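Side-chain contacts in beta-glucosidase (Saccharopolyspora erythraea D, PDB 5M6G), which probably hydrolyses terminal, non-reducing beta-D-glucosyl residues, releasing beta-D-glucose, as a two-domain member of glycosyl hydrolase family 3: residues I142-I147 and Q407-S412; L149-N154 and K582-W587. One frame throughout, in Å; residues are numbered along the deposited sequence.

How the contacts relate
Both contacts are built on helix 146-152 and its approach, and their segments alternate along the chain, so one short helix, together with the loop leading into it, meets two distant parts of the sequence. Contact 1 is buried and apolar: residues 142-147 meet residues 407-412 of helix 399-412 through a proline against an alanine, a valine and the helix backbone, without a hydrogen bond between the segments. Contact 2 is partly buried and lies at the other end of the short helix, where residues 149-154 take a backbone hydrogen bond from residues 582-587 as well as a proline ring. Their centres are 11 Å apart and they touch directly: Glu411 OE1 and Asn154 ND2, 2.8 Å apart, are a probable hydrogen bond.

Contact 1 of 2, residues I142-I147 and Q407-S412; sequences IYPHNI and QAVRES
With chi1 of 174°, Val409 holds CG1 anti to its own backbone N and leaves CG2 beside that nitrogen, on the flank where the Pro144 ring arrives; CG of the ring makes the closest approaches. This is a loop proline packed on a helix in the two-domain fold of family 3: the loop entering helix 146-152, within the TIM-barrel family region, lies against helix 399-412, which leads into strand 414-418, an edge strand of the mixed six-stranded sheet. Pro144 CG lies over the Ala408-Val409 step of the helix, 3.7 Å from Val409 N, 3.8 Å from Ala408 CB and 3.9 Å from Val409 CG2. Pro144 CD also meets Ala408 CB, at 3.8 Å, so the methyl spans one edge of the ring. The small alanine is consistent with the close approach of the chains, with Pro144 CA and Val409 CA 6.2 Å apart. Leu149 packs on both Pro144 and Ala408, and Ile161 of helix 155-170 also touches Ala408. On the partly exposed side of the helix, Gln407 NE2 gives a nearly straight bond, 171° at the hydrogen, to the anti lone pair of Glu411 OE2. Nearer the proline, Ser412 OG turns back along its own helix and donates to Val409 O at 2.8 Å, tilted 27° from the carbonyl plane.

Contact 2 of 2, residues L149-N154 and K582-W587; sequences LGATGN and KLPMTW
The C-terminal end of helix 146-152 forms part of the seam between the two family 3 domains, and here Ala151 is met by Lys582 and Pro584. Lys582 N donates to Ala151 O at 3.0 Å, with 162° at the hydrogen; it comes in the carbonyl plane on a lone pair, so this late helical carbonyl gains a partner from the other domain. Alongside, Ala151 CA makes a CH...O contact of 3.2 Å with Lys582 O, so both backbone polar atoms of the lysine face the same alanine. The Lys582 side chain leads away, and its NZ bonds to Gly611 O. Pro584 lays one side of its ring against the helix backbone: Pro584 CD lies 3.7 Å from Ala151 CB, and Pro584 CG 3.9 Å from Ala151 N. Pro584 CB is 4.0 Å from Gly150 C, where a side-chain carbon on the glycine would probably crowd it. A glycine in place of Pro584 would probably take away the proline's part of the cover over the Ala151 methyl and Gly150 and let the loop flex. Beyond the contact, Thr152 OG1 donates to Leu149 O at 2.6 Å; its acceptance from Asn154 N makes an ST turn. Trp560 of strand 555-560 packs on both Ala151 and Pro584, Val414 of strand 414-418 also touches Ala151, and helix 399-412 lies against Leu149 and Thr152.

Contact 1 of 2, residues I142-I147 and Q407-S412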
ATOM      1  N   ILE A 142       7.136   2.644   9.952  1.00 13.47           N
ATOM      2  CA  ILE A 142       5.778   2.516   9.423  1.00 13.24           C
ATOM      3  C   ILE A 142       5.237   3.915   9.148  1.00 16.32           C
ATOM      4  O   ILE A 142       4.996   4.702  10.074  1.00 13.86           O
ATOM      5  CB  ILE A 142       4.859   1.732  10.369  1.00 10.11           C
ATOM      6  CG1 ILE A 142       5.438   0.328  10.644  1.00 12.66           C
ATOM      7  CG2 ILE A 142       3.438   1.656   9.787  1.00 11.21           C
ATOM      8  CD1 ILE A 142       5.615  -0.531   9.396  1.00 10.17           C
ATOM      9  N   TYR A 143       5.042   4.222   7.867  1.00 16.18           N
ATOM     10  CA  TYR A 143       4.596   5.522   7.395  1.00 13.94           C
ATOM     11  C   TYR A 143       3.076   5.589   7.401  1.00 13.32           C
ATOM     12  O   TYR A 143       2.402   4.553   7.452  1.00 11.96           O
ATOM     13  CB  TYR A 143       5.154   5.785   5.986  1.00 15.58           C
ATOM     14  CG  TYR A 143       6.668   5.903   6.000  1.00 15.57           C
ATOM     15  CD1 TYR A 143       7.290   7.101   6.359  1.00 12.07           C
ATOM     16  CD2 TYR A 143       7.469   4.810   5.706  1.00 14.23           C
ATOM     17  CE1 TYR A 143       8.678   7.202   6.411  1.00 17.52           C
ATOM     18  CE2 TYR A 143       8.854   4.900   5.741  1.00 17.43           C
ATOM     19  CZ  TYR A 143       9.452   6.093   6.103  1.00 17.62           C
ATOM     20  OH  TYR A 143      10.824   6.180   6.146  1.00 17.15           O
ATOM     21  N   PRO A 144       2.500   6.793   7.399  1.00 11.43           N
ATOM     22  CA  PRO A 144       1.045   6.902   7.243  1.00 11.23           C
ATOM     23  C   PRO A 144       0.583   6.172   5.991  1.00 12.97           C
ATOM     24  O   PRO A 144       1.283   6.139   4.974  1.00 12.03           O
ATOM     25  CB  PRO A 144       0.812   8.413   7.130  1.00 11.26           C
ATOM     26  CG  PRO A 144       1.963   9.026   7.889  1.00 13.67           C
ATOM     27  CD  PRO A 144       3.138   8.110   7.573  1.00 13.25           C
ATOM     28  N   HIS A 145      -0.594   5.561   6.075  1.00 12.23           N
ATOM     29  CA  HIS A 145      -1.160   4.974   4.871  1.00 13.10           C
ATOM     30  C   HIS A 145      -1.501   6.067   3.856  1.00 13.54           C
ATOM     31  O   HIS A 145      -1.539   7.268   4.165  1.00 12.13           O
ATOM     32  CB  HIS A 145      -2.393   4.133   5.200  1.00 12.79           C
ATOM     33  CG  HIS A 145      -2.081   2.705   5.542  1.00 14.66           C
ATOM     34  ND1 HIS A 145      -1.440   1.847   4.669  1.00 11.17           N
ATOM     35  CD2 HIS A 145      -2.316   1.989   6.668  1.00 11.13           C
ATOM     36  CE1 HIS A 145      -1.313   0.659   5.234  1.00  9.87           C
ATOM     37  NE2 HIS A 145      -1.829   0.721   6.454  1.00 10.75           N
ATOM     38  N   ASN A 146      -1.751   5.620   2.623  1.00 13.14           N
ATOM     39  CA  ASN A 146      -1.865   6.529   1.484  1.00 10.53           C
ATOM     40  C   ASN A 146      -2.920   7.618   1.689  1.00 10.79           C
ATOM     41  O   ASN A 146      -2.717   8.760   1.260  1.00 12.52           O
ATOM     42  CB  ASN A 146      -2.174   5.732   0.211  1.00  9.36           C
ATOM     43  CG  ASN A 146      -0.940   5.066  -0.365  1.00 15.69           C
ATOM     44  OD1 ASN A 146       0.168   5.326   0.086  1.00 12.31           O
ATOM     45  ND2 ASN A 146      -1.125   4.220  -1.380  1.00 13.81           N
ATOM     46  N   ILE A 147      -4.054   7.296   2.312  1.00 12.64           N
ATOM     47  CA  ILE A 147      -5.111   8.304   2.413  1.00  9.85           C
ATOM     48  C   ILE A 147      -4.607   9.523   3.185  1.00 12.54           C
ATOM     49  O   ILE A 147      -4.793  10.666   2.752  1.00 10.34           O
ATOM     50  CB  ILE A 147      -6.399   7.705   3.021  1.00  9.65           C
ATOM     51  CG1 ILE A 147      -7.516   8.756   3.070  1.00 11.44           C
ATOM     52  CG2 ILE A 147      -6.165   7.134   4.434  1.00 10.08           C
ATOM     53  CD1 ILE A 147      -8.862   8.206   3.516  1.00 15.45           C
ATOM     54  N   GLN A 407       7.001  13.688  10.203  1.00 13.95           N
ATOM     55  CA  GLN A 407       6.596  14.848   9.426  1.00 18.73           C
ATOM     56  C   GLN A 407       5.379  14.517   8.567  1.00 16.55           C
ATOM     57  O   GLN A 407       4.477  15.349   8.407  1.00 14.04           O
ATOM     58  CB  GLN A 407       7.774  15.351   8.580  1.00 15.36           C
ATOM     59  CG  GLN A 407       7.459  16.605   7.745  1.00 18.39           C
ATOM     60  CD  GLN A 407       7.155  17.834   8.600  1.00 26.26           C
ATOM     61  OE1 GLN A 407       7.602  17.935   9.746  1.00 29.03           O
ATOM     62  NE2 GLN A 407       6.396  18.774   8.042  1.00 19.46           N
ATOM     63  N   ALA A 408       5.309  13.282   8.056  1.00 15.72           N
ATOM     64  CA  ALA A 408       4.136  12.873   7.286  1.00 15.74           C
ATOM     65  C   ALA A 408       2.909  12.745   8.180  1.00 16.12           C
ATOM     66  O   ALA A 408       1.800  13.117   7.776  1.00 11.37           O
ATOM     67  CB  ALA A 408       4.414  11.554   6.562  1.00 12.23           C
ATOM     68  N   VAL A 409       3.082  12.221   9.400  1.00 14.27           N
ATOM     69  CA  VAL A 409       1.976  12.198  10.354  1.00 13.51           C
ATOM     70  C   VAL A 409       1.428  13.605  10.557  1.00 15.29           C
ATOM     71  O   VAL A 409       0.219  13.844  10.422  1.00 15.51           O
ATOM     72  CB  VAL A 409       2.423  11.577  11.691  1.00 15.57           C
ATOM     73  CG1 VAL A 409       1.292  11.706  12.734  1.00 12.05           C
ATOM     74  CG2 VAL A 409       2.838  10.119  11.491  1.00 14.31           C
ATOM     75  N   ARG A 410       2.315  14.558  10.868  1.00 17.19           N
ATOM     76  CA  ARG A 410       1.918  15.952  11.078  1.00 18.27           C
ATOM     77  C   ARG A 410       1.084  16.469   9.916  1.00 17.19           C
ATOM     78  O   ARG A 410      -0.032  16.967  10.097  1.00 15.22           O
ATOM     79  CB  ARG A 410       3.153  16.846  11.229  1.00 18.38           C
ATOM     80  CG  ARG A 410       3.871  16.776  12.528  1.00 23.23           C
ATOM     81  CD  ARG A 410       5.202  17.500  12.406  1.00 20.04           C
ATOM     82  NE  ARG A 410       6.116  17.087  13.462  1.00 31.94           N
ATOM     83  CZ  ARG A 410       7.422  16.928  13.293  1.00 30.90           C
ATOM     84  NH1 ARG A 410       7.972  17.144  12.103  1.00 29.42           N
ATOM     85  NH2 ARG A 410       8.178  16.549  14.314  1.00 36.51           N
ATOM     86  N   GLU A 411       1.636  16.376   8.708  1.00 15.03           N
ATOM     87  CA  GLU A 411       1.000  16.993   7.557  1.00 14.92           C
ATOM     88  C   GLU A 411      -0.270  16.267   7.136  1.00 12.80           C
ATOM     89  O   GLU A 411      -1.102  16.859   6.445  1.00 14.08           O
ATOM     90  CB  GLU A 411       2.000  17.066   6.396  1.00 15.31           C
ATOM     91  CG  GLU A 411       3.198  17.974   6.697  1.00 17.29           C
ATOM     92  CD  GLU A 411       4.134  18.154   5.504  1.00 25.40           C
ATOM     93  OE1 GLU A 411       3.652  18.156   4.351  1.00 21.07           O
ATOM     94  OE2 GLU A 411       5.355  18.296   5.729  1.00 22.02           O
ATOM     95  N   SER A 412      -0.448  15.006   7.547  1.00 13.24           N
ATOM     96  CA  SER A 412      -1.631  14.255   7.156  1.00 13.32           C
ATOM     97  C   SER A 412      -2.848  14.594   8.007  1.00 16.42           C
ATOM     98  O   SER A 412      -3.976  14.302   7.589  1.00 15.99           O
ATOM     99  CB  SER A 412      -1.356  12.750   7.232  1.00 13.72           C
ATOM    100  OG  SER A 412      -1.219  12.307   8.575  1.00 14.12           O
TER

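Contact 2 of 2, residues L149-N154 and K582-W587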
ATOM      1  N   LEU A 149      -1.404  10.339   3.481  1.00 10.91           N
ATOM      2  CA  LEU A 149      -0.426  10.951   2.588  1.00 10.00           C
ATOM      3  C   LEU A 149      -1.106  11.843   1.551  1.00 12.31           C
ATOM      4  O   LEU A 149      -0.605  12.927   1.235  1.00 11.37           O
ATOM      5  CB  LEU A 149       0.418   9.870   1.910  1.00  9.57           C
ATOM      6  CG  LEU A 149       1.268   9.027   2.880  1.00 10.15           C
ATOM      7  CD1 LEU A 149       2.229   8.077   2.107  1.00 12.12           C
ATOM      8  CD2 LEU A 149       2.060   9.904   3.895  1.00  9.92           C
ATOM      9  N   GLY A 150      -2.249  11.406   1.012  1.00 10.96           N
ATOM     10  CA  GLY A 150      -2.987  12.263   0.094  1.00 11.48           C
ATOM     11  C   GLY A 150      -3.456  13.535   0.771  1.00 13.25           C
ATOM     12  O   GLY A 150      -3.437  14.615   0.177  1.00 13.16           O
ATOM     13  N   ALA A 151      -3.863  13.423   2.036  1.00 10.30           N
ATOM     14  CA  ALA A 151      -4.280  14.591   2.809  1.00 13.53           C
ATOM     15  C   ALA A 151      -3.155  15.600   2.994  1.00 13.72           C
ATOM     16  O   ALA A 151      -3.436  16.791   3.158  1.00 16.67           O
ATOM     17  CB  ALA A 151      -4.822  14.146   4.167  1.00 14.60           C
ATOM     18  N   THR A 152      -1.888  15.170   2.935  1.00 13.95           N
ATOM     19  CA  THR A 152      -0.800  16.138   3.077  1.00 15.84           C
ATOM     20  C   THR A 152      -0.735  17.105   1.910  1.00 15.95           C
ATOM     21  O   THR A 152      -0.193  18.204   2.069  1.00 15.64           O
ATOM     22  CB  THR A 152       0.563  15.447   3.176  1.00 16.64           C
ATOM     23  OG1 THR A 152       0.901  14.901   1.891  1.00 14.40           O
ATOM     24  CG2 THR A 152       0.548  14.347   4.229  1.00 10.75           C
ATOM     25  N   GLY A 153      -1.253  16.711   0.746  1.00 12.80           N
ATOM     26  CA  GLY A 153      -1.078  17.484  -0.474  1.00 17.31           C
ATOM     27  C   GLY A 153       0.366  17.758  -0.837  1.00 20.17           C
ATOM     28  O   GLY A 153       0.649  18.756  -1.507  1.00 15.96           O
ATOM     29  N   ASN A 154       1.292  16.886  -0.427  1.00 16.19           N
ATOM     30  CA  ASN A 154       2.730  17.133  -0.528  1.00 14.49           C
ATOM     31  C   ASN A 154       3.404  15.998  -1.297  1.00 18.58           C
ATOM     32  O   ASN A 154       3.879  15.023  -0.691  1.00 14.05           O
ATOM     33  CB  ASN A 154       3.323  17.283   0.870  1.00 16.20           C
ATOM     34  CG  ASN A 154       4.769  17.705   0.853  1.00 16.75           C
ATOM     35  OD1 ASN A 154       5.432  17.664  -0.185  1.00 19.06           O
ATOM     36  ND2 ASN A 154       5.277  18.114   2.022  1.00 17.49           N
ATOM     37  N   LYS A 582      -5.550  18.661   4.094  1.00 13.37           N
ATOM     38  CA  LYS A 582      -6.866  18.895   3.517  1.00 17.27           C
ATOM     39  C   LYS A 582      -7.498  17.552   3.185  1.00 16.63           C
ATOM     40  O   LYS A 582      -6.795  16.572   2.924  1.00 17.45           O
ATOM     41  CB  LYS A 582      -6.793  19.756   2.244  1.00 22.25           C
ATOM     42  CG  LYS A 582      -5.973  21.029   2.375  1.00 20.87           C
ATOM     43  CD  LYS A 582      -6.625  22.007   3.347  1.00 27.78           C
ATOM     44  CE  LYS A 582      -5.855  23.324   3.412  1.00 30.93           C
ATOM     45  NZ  LYS A 582      -6.588  24.374   4.186  1.00 26.62           N
ATOM     46  N   LEU A 583      -8.826  17.508   3.200  1.00 15.06           N
ATOM     47  CA  LEU A 583      -9.533  16.262   2.931  1.00 11.76           C
ATOM     48  C   LEU A 583      -9.236  15.729   1.535  1.00 14.07           C
ATOM     49  O   LEU A 583      -9.463  16.439   0.541  1.00 14.72           O
ATOM     50  CB  LEU A 583     -11.036  16.442   3.086  1.00 13.76           C
ATOM     51  CG  LEU A 583     -11.578  16.482   4.515  1.00 11.79           C
ATOM     52  CD1 LEU A 583     -13.105  16.364   4.494  1.00 12.61           C
ATOM     53  CD2 LEU A 583     -10.966  15.377   5.370  1.00 12.04           C
ATOM     54  N   PRO A 584      -8.747  14.494   1.413  1.00 13.15           N
ATOM     55  CA  PRO A 584      -8.595  13.860   0.100  1.00 14.70           C
ATOM     56  C   PRO A 584      -9.828  13.104  -0.371  1.00 14.92           C
ATOM     57  O   PRO A 584      -9.872  12.689  -1.537  1.00 14.15           O
ATOM     58  CB  PRO A 584      -7.425  12.891   0.343  1.00 14.54           C
ATOM     59  CG  PRO A 584      -7.637  12.462   1.776  1.00 12.62           C
ATOM     60  CD  PRO A 584      -8.109  13.710   2.494  1.00 12.92           C
ATOM     61  N   MET A 585     -10.800  12.869   0.514  1.00 16.29           N
ATOM     62  CA  MET A 585     -12.099  12.307   0.163  1.00 13.69           C
ATOM     63  C   MET A 585     -13.176  13.254   0.670  1.00 16.98           C
ATOM     64  O   MET A 585     -12.998  13.919   1.695  1.00 16.82           O
ATOM     65  CB  MET A 585     -12.341  10.903   0.779  1.00 15.61           C
ATOM     66  CG  MET A 585     -11.691   9.699   0.068  1.00 19.17           C
ATOM     67  SD  MET A 585      -9.900   9.742   0.184  1.00 27.95           S
ATOM     68  CE  MET A 585      -9.386   8.087  -0.320  1.00 18.14           C
ATOM     69  N   THR A 586     -14.292  13.308  -0.052  1.00 15.31           N
ATOM     70  CA  THR A 586     -15.457  14.052   0.410  1.00 14.86           C
ATOM     71  C   THR A 586     -16.087  13.338   1.607  1.00 13.76           C
ATOM     72  O   THR A 586     -16.260  12.117   1.595  1.00 14.85           O
ATOM     73  CB  THR A 586     -16.464  14.186  -0.735  1.00 14.08           C
ATOM     74  OG1 THR A 586     -15.890  14.969  -1.792  1.00 17.21           O
ATOM     75  CG2 THR A 586     -17.728  14.854  -0.266  1.00 13.23           C
ATOM     76  N   TRP A 587     -16.437  14.091   2.646  1.00 13.64           N
ATOM     77  CA  TRP A 587     -16.903  13.507   3.902  1.00 13.13           C
ATOM     78  C   TRP A 587     -18.430  13.525   3.961  1.00 14.51           C
ATOM     79  O   TRP A 587     -19.040  14.600   3.947  1.00 14.28           O
ATOM     80  CB  TRP A 587     -16.312  14.253   5.096  1.00 12.68           C
ATOM     81  CG  TRP A 587     -16.370  13.482   6.377  1.00 15.93           C
ATOM     82  CD1 TRP A 587     -17.492  13.034   7.023  1.00 16.86           C
ATOM     83  CD2 TRP A 587     -15.252  13.075   7.185  1.00 12.89           C
ATOM     84  NE1 TRP A 587     -17.137  12.368   8.184  1.00 14.93           N
ATOM     85  CE2 TRP A 587     -15.769  12.379   8.300  1.00 14.61           C
ATOM     86  CE3 TRP A 587     -13.865  13.230   7.069  1.00 13.77           C
ATOM     87  CZ2 TRP A 587     -14.948  11.834   9.285  1.00 13.94           C
ATOM     88  CZ3 TRP A 587     -13.050  12.686   8.059  1.00 15.19           C
ATOM     89  CH2 TRP A 587     -13.594  12.004   9.149  1.00 13.96           C
TER